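Long-range contact in WipB (Legionella pneumophila, PDB 5NNY), which acts as a translocated Ser/Thr phosphatase that targets the host lysosomal nutrient-sensing machinery, the chain here being its phosphatase domain: residues 263-275 with 278-291. Numbering follows the deposited sequence.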
# COMPACT_ATOMS: atom_id res chain seq x y z
N ASP A 263 12.93 5.87 -15.16
CA ASP A 263 14.37 5.80 -14.94
C ASP A 263 14.71 6.01 -13.47
O ASP A 263 15.67 5.43 -12.94
CB ASP A 263 15.09 6.81 -15.84
CG ASP A 263 14.67 8.25 -15.57
OD1 ASP A 263 13.60 8.68 -16.07
OD2 ASP A 263 15.43 8.97 -14.87
N MET A 264 13.94 6.86 -12.79
CA MET A 264 14.14 7.05 -11.35
C MET A 264 13.91 5.76 -10.59
O MET A 264 14.58 5.48 -9.59
CB MET A 264 13.20 8.13 -10.82
CG MET A 264 13.39 9.51 -11.39
SD MET A 264 12.05 10.51 -10.75
CE MET A 264 12.09 11.96 -11.79
N MET A 265 12.95 4.95 -11.04
CA MET A 265 12.62 3.74 -10.31
C MET A 265 13.64 2.63 -10.57
O MET A 265 13.95 1.83 -9.68
CB MET A 265 11.19 3.29 -10.67
CG MET A 265 10.16 4.37 -10.39
SD MET A 265 10.22 4.93 -8.67
CE MET A 265 9.13 3.73 -7.90
N TYR A 266 14.18 2.57 -11.79
CA TYR A 266 15.26 1.61 -12.03
C TYR A 266 16.47 1.95 -11.16
O TYR A 266 17.08 1.08 -10.53
CB TYR A 266 15.68 1.61 -13.50
CG TYR A 266 14.71 0.92 -14.44
CD1 TYR A 266 14.61 -0.47 -14.45
CD2 TYR A 266 13.93 1.65 -15.33
CE1 TYR A 266 13.74 -1.12 -15.31
CE2 TYR A 266 13.04 1.00 -16.22
CZ TYR A 266 12.96 -0.38 -16.19
OH TYR A 266 12.10 -1.05 -17.04
N ARG A 267 16.85 3.22 -11.14
CA ARG A 267 18.00 3.62 -10.33
C ARG A 267 17.68 3.49 -8.85
O ARG A 267 18.55 3.16 -8.03
CB ARG A 267 18.43 5.04 -10.67
CG ARG A 267 19.15 5.14 -12.02
CD ARG A 267 19.56 6.57 -12.34
NE ARG A 267 18.43 7.40 -12.75
CZ ARG A 267 17.96 8.44 -12.07
NH1 ARG A 267 16.93 9.13 -12.55
NH2 ARG A 267 18.51 8.79 -10.91
N GLY A 268 16.42 3.74 -8.48
CA GLY A 268 15.99 3.49 -7.11
C GLY A 268 16.16 2.03 -6.74
O GLY A 268 16.76 1.70 -5.71
N TYR A 269 15.65 1.14 -7.57
CA TYR A 269 15.83 -0.28 -7.30
C TYR A 269 17.30 -0.63 -7.19
O TYR A 269 17.71 -1.39 -6.30
CB TYR A 269 15.16 -1.13 -8.39
CG TYR A 269 15.65 -2.54 -8.36
CD1 TYR A 269 15.30 -3.39 -7.32
CD2 TYR A 269 16.53 -3.03 -9.35
CE1 TYR A 269 15.78 -4.68 -7.26
CE2 TYR A 269 17.01 -4.32 -9.29
CZ TYR A 269 16.63 -5.14 -8.25
OH TYR A 269 17.09 -6.43 -8.17
N ALA A 270 18.13 -0.08 -8.09
CA ALA A 270 19.54 -0.44 -8.14
C ALA A 270 20.30 0.02 -6.90
O ALA A 270 21.44 -0.41 -6.69
CB ALA A 270 20.19 0.15 -9.40
N GLY A 271 19.70 0.90 -6.11
CA GLY A 271 20.30 1.36 -4.88
C GLY A 271 21.01 2.69 -4.97
O GLY A 271 21.67 3.08 -3.99
N GLU A 272 20.89 3.40 -6.08
CA GLU A 272 21.64 4.61 -6.35
C GLU A 272 21.09 5.79 -5.56
O GLU A 272 20.01 5.73 -4.98
CB GLU A 272 21.60 4.95 -7.84
CG GLU A 272 22.18 3.87 -8.68
CD GLU A 272 22.17 4.21 -10.14
OE1 GLU A 272 22.04 5.41 -10.49
OE2 GLU A 272 22.27 3.26 -10.93
N HIS A 273 21.88 6.87 -5.55
CA HIS A 273 21.43 8.17 -5.08
C HIS A 273 20.35 8.74 -5.99
O HIS A 273 20.37 8.56 -7.21
CB HIS A 273 22.59 9.17 -5.05
CG HIS A 273 23.74 8.74 -4.19
ND1 HIS A 273 24.96 9.37 -4.23
CD2 HIS A 273 23.85 7.75 -3.28
CE1 HIS A 273 25.78 8.78 -3.37
NE2 HIS A 273 25.14 7.79 -2.79
N LEU A 274 19.40 9.45 -5.38
CA LEU A 274 18.36 10.16 -6.12
C LEU A 274 18.34 11.61 -5.62
O LEU A 274 17.41 12.04 -4.95
CB LEU A 274 17.00 9.49 -5.93
CG LEU A 274 16.99 8.04 -6.44
CD1 LEU A 274 15.69 7.36 -6.05
CD2 LEU A 274 17.19 8.00 -7.96
N ASN A 275 19.40 12.36 -5.97
CA ASN A 275 19.64 13.66 -5.35
C ASN A 275 18.92 14.82 -6.02
O ASN A 275 18.83 15.89 -5.41
CB ASN A 275 21.15 13.95 -5.33
CG ASN A 275 21.88 13.16 -4.26
OD1 ASN A 275 21.37 12.94 -3.18
ND2 ASN A 275 23.09 12.73 -4.57
N ASP A 278 13.49 16.68 -8.53
CA ASP A 278 12.35 16.02 -9.17
C ASP A 278 12.24 14.54 -8.80
O ASP A 278 11.20 13.92 -9.06
CB ASP A 278 12.42 16.17 -10.70
CG ASP A 278 13.68 15.55 -11.31
OD1 ASP A 278 14.77 15.67 -10.71
OD2 ASP A 278 13.57 14.96 -12.41
N GLU A 279 13.28 13.97 -8.20
CA GLU A 279 13.33 12.56 -7.86
C GLU A 279 12.91 12.28 -6.42
O GLU A 279 13.04 11.14 -5.96
CB GLU A 279 14.76 12.03 -8.07
CG GLU A 279 15.31 12.28 -9.47
CD GLU A 279 16.75 11.79 -9.66
OE1 GLU A 279 17.00 11.05 -10.63
OE2 GLU A 279 17.63 12.14 -8.84
N VAL A 280 12.41 13.29 -5.71
CA VAL A 280 12.27 13.17 -4.25
C VAL A 280 11.19 12.15 -3.88
O VAL A 280 11.30 11.46 -2.86
CB VAL A 280 12.01 14.54 -3.61
CG1 VAL A 280 10.62 15.08 -3.96
CG2 VAL A 280 12.20 14.45 -2.09
N VAL A 281 10.16 11.99 -4.72
CA VAL A 281 9.18 10.95 -4.43
C VAL A 281 9.82 9.57 -4.61
O VAL A 281 9.68 8.69 -3.76
CB VAL A 281 7.92 11.12 -5.31
CG1 VAL A 281 6.96 9.94 -5.11
CG2 VAL A 281 7.18 12.41 -4.96
N ALA A 282 10.56 9.38 -5.70
CA ALA A 282 11.29 8.12 -5.85
C ALA A 282 12.26 7.91 -4.69
O ALA A 282 12.33 6.81 -4.12
CB ALA A 282 12.04 8.10 -7.20
N ALA A 283 13.00 8.95 -4.31
CA ALA A 283 13.94 8.84 -3.20
C ALA A 283 13.23 8.45 -1.90
O ALA A 283 13.73 7.65 -1.12
CB ALA A 283 14.68 10.17 -3.04
N THR A 284 12.02 8.96 -1.70
CA THR A 284 11.29 8.65 -0.46
C THR A 284 10.78 7.20 -0.46
O THR A 284 10.97 6.47 0.52
CB THR A 284 10.14 9.64 -0.28
OG1 THR A 284 10.67 10.95 -0.11
CG2 THR A 284 9.30 9.29 0.96
N VAL A 285 10.14 6.76 -1.54
CA VAL A 285 9.59 5.40 -1.52
C VAL A 285 10.71 4.36 -1.54
O VAL A 285 10.53 3.25 -1.03
CB VAL A 285 8.58 5.17 -2.66
CG1 VAL A 285 7.37 6.09 -2.50
CG2 VAL A 285 9.23 5.34 -4.04
N TRP A 286 11.86 4.68 -2.14
CA TRP A 286 12.96 3.70 -2.14
C TRP A 286 13.92 3.88 -0.97
O TRP A 286 14.76 3.01 -0.74
CB TRP A 286 13.75 3.76 -3.47
CG TRP A 286 13.01 3.09 -4.66
CD1 TRP A 286 12.32 3.72 -5.65
CD2 TRP A 286 12.91 1.68 -4.92
NE1 TRP A 286 11.79 2.78 -6.52
CE2 TRP A 286 12.13 1.53 -6.09
CE3 TRP A 286 13.40 0.54 -4.29
CZ2 TRP A 286 11.85 0.29 -6.63
CZ3 TRP A 286 13.10 -0.69 -4.81
CH2 TRP A 286 12.34 -0.81 -5.98
N GLY A 287 13.80 4.97 -0.21
CA GLY A 287 14.68 5.16 0.94
C GLY A 287 16.11 5.46 0.54
O GLY A 287 17.05 5.05 1.24
N ARG A 288 16.31 6.18 -0.57
CA ARG A 288 17.63 6.46 -1.12
C ARG A 288 18.10 7.86 -0.77
O ARG A 288 17.31 8.73 -0.39
CB ARG A 288 17.64 6.31 -2.65
CG ARG A 288 17.12 4.97 -3.14
CD ARG A 288 17.89 3.83 -2.49
NE ARG A 288 17.48 2.55 -3.05
CZ ARG A 288 17.65 1.38 -2.46
NH1 ARG A 288 18.24 1.31 -1.27
NH2 ARG A 288 17.23 0.26 -3.05
N GLU A 289 19.40 8.09 -0.97
CA GLU A 289 20.01 9.36 -0.59
C GLU A 289 19.37 10.53 -1.32
O GLU A 289 19.24 10.53 -2.54
CB GLU A 289 21.52 9.33 -0.86
CG GLU A 289 22.21 10.65 -0.50
CD GLU A 289 23.72 10.51 -0.25
OE1 GLU A 289 24.30 11.40 0.41
OE2 GLU A 289 24.34 9.51 -0.69
N TYR A 290 19.00 11.56 -0.56
CA TYR A 290 18.46 12.79 -1.11
C TYR A 290 19.23 13.94 -0.44
O TYR A 290 18.74 14.61 0.46
CB TYR A 290 16.93 12.90 -0.89
CG TYR A 290 16.33 14.13 -1.51
CD1 TYR A 290 16.13 14.21 -2.88
CD2 TYR A 290 16.01 15.24 -0.73
CE1 TYR A 290 15.62 15.34 -3.46
CE2 TYR A 290 15.50 16.38 -1.31
CZ TYR A 290 15.30 16.42 -2.67
OH TYR A 290 14.78 17.55 -3.24
N GLY A 291 20.46 14.15 -0.90
CA GLY A 291 21.35 15.02 -0.15
C GLY A 291 21.72 14.39 1.18
O GLY A 291 21.51 13.20 1.44
O HOH W 1 21.05 5.84 -2.19
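With CG anti to the carbonyl carbon (chi1 -54°) and the chain extended beyond it, E279 reaches across to R267. NH1 and NH2 of R267 both donate to the single oxygen OE1 of E279, each at 2.7 Å, with the guanidinium and carboxylate nearly coplanar; NH1 also bonds D263 OD2, so one arginine ties two acids that would otherwise probably repel. E279 OE2 accepts from S276 N, giving each carboxylate oxygen a partner. R288 turns side-on: its NE lies 2.9 Å from G268 O, which also accepts from R288 NH2 and G271 N near the C-terminal end of helix 262-270. The Schellman turn at G271, whose positive phi suits glycine, lays its CA over one guanidinium face.

Glycine also suits position 268, because W286 lies flat against the backbone there: G268 CA sits 4.0 Å from the centroid of the five-membered ring, a CH-pi contact. M265, bent at chi2 and chi3, brings SD to the indole edge, a Met-aromatic contact in which W286 NE1 donates a weak bond to SD. Small A282 lets M264 CB approach its CB to 3.8 Å. Branched, apolar L274 suits its buried place, CD1 against A282 CB and CB against A283 CB. Beyond, L274 N bonds E289 O at 3.0 Å, and N275 OD1 receives an almost straight bond from G291 N.

The N-to-C directions of segments 263-270 and 280-286 differ by 31°, with 9.6 Å at the closest approach of their axes. This helix pair of the phosphoesterase fold packs on helix 214-224 through V280 and T284 and on helix 128-138 through M265 and W286, helices that follow strands 203-208 and 121-125 of the mixed sheet.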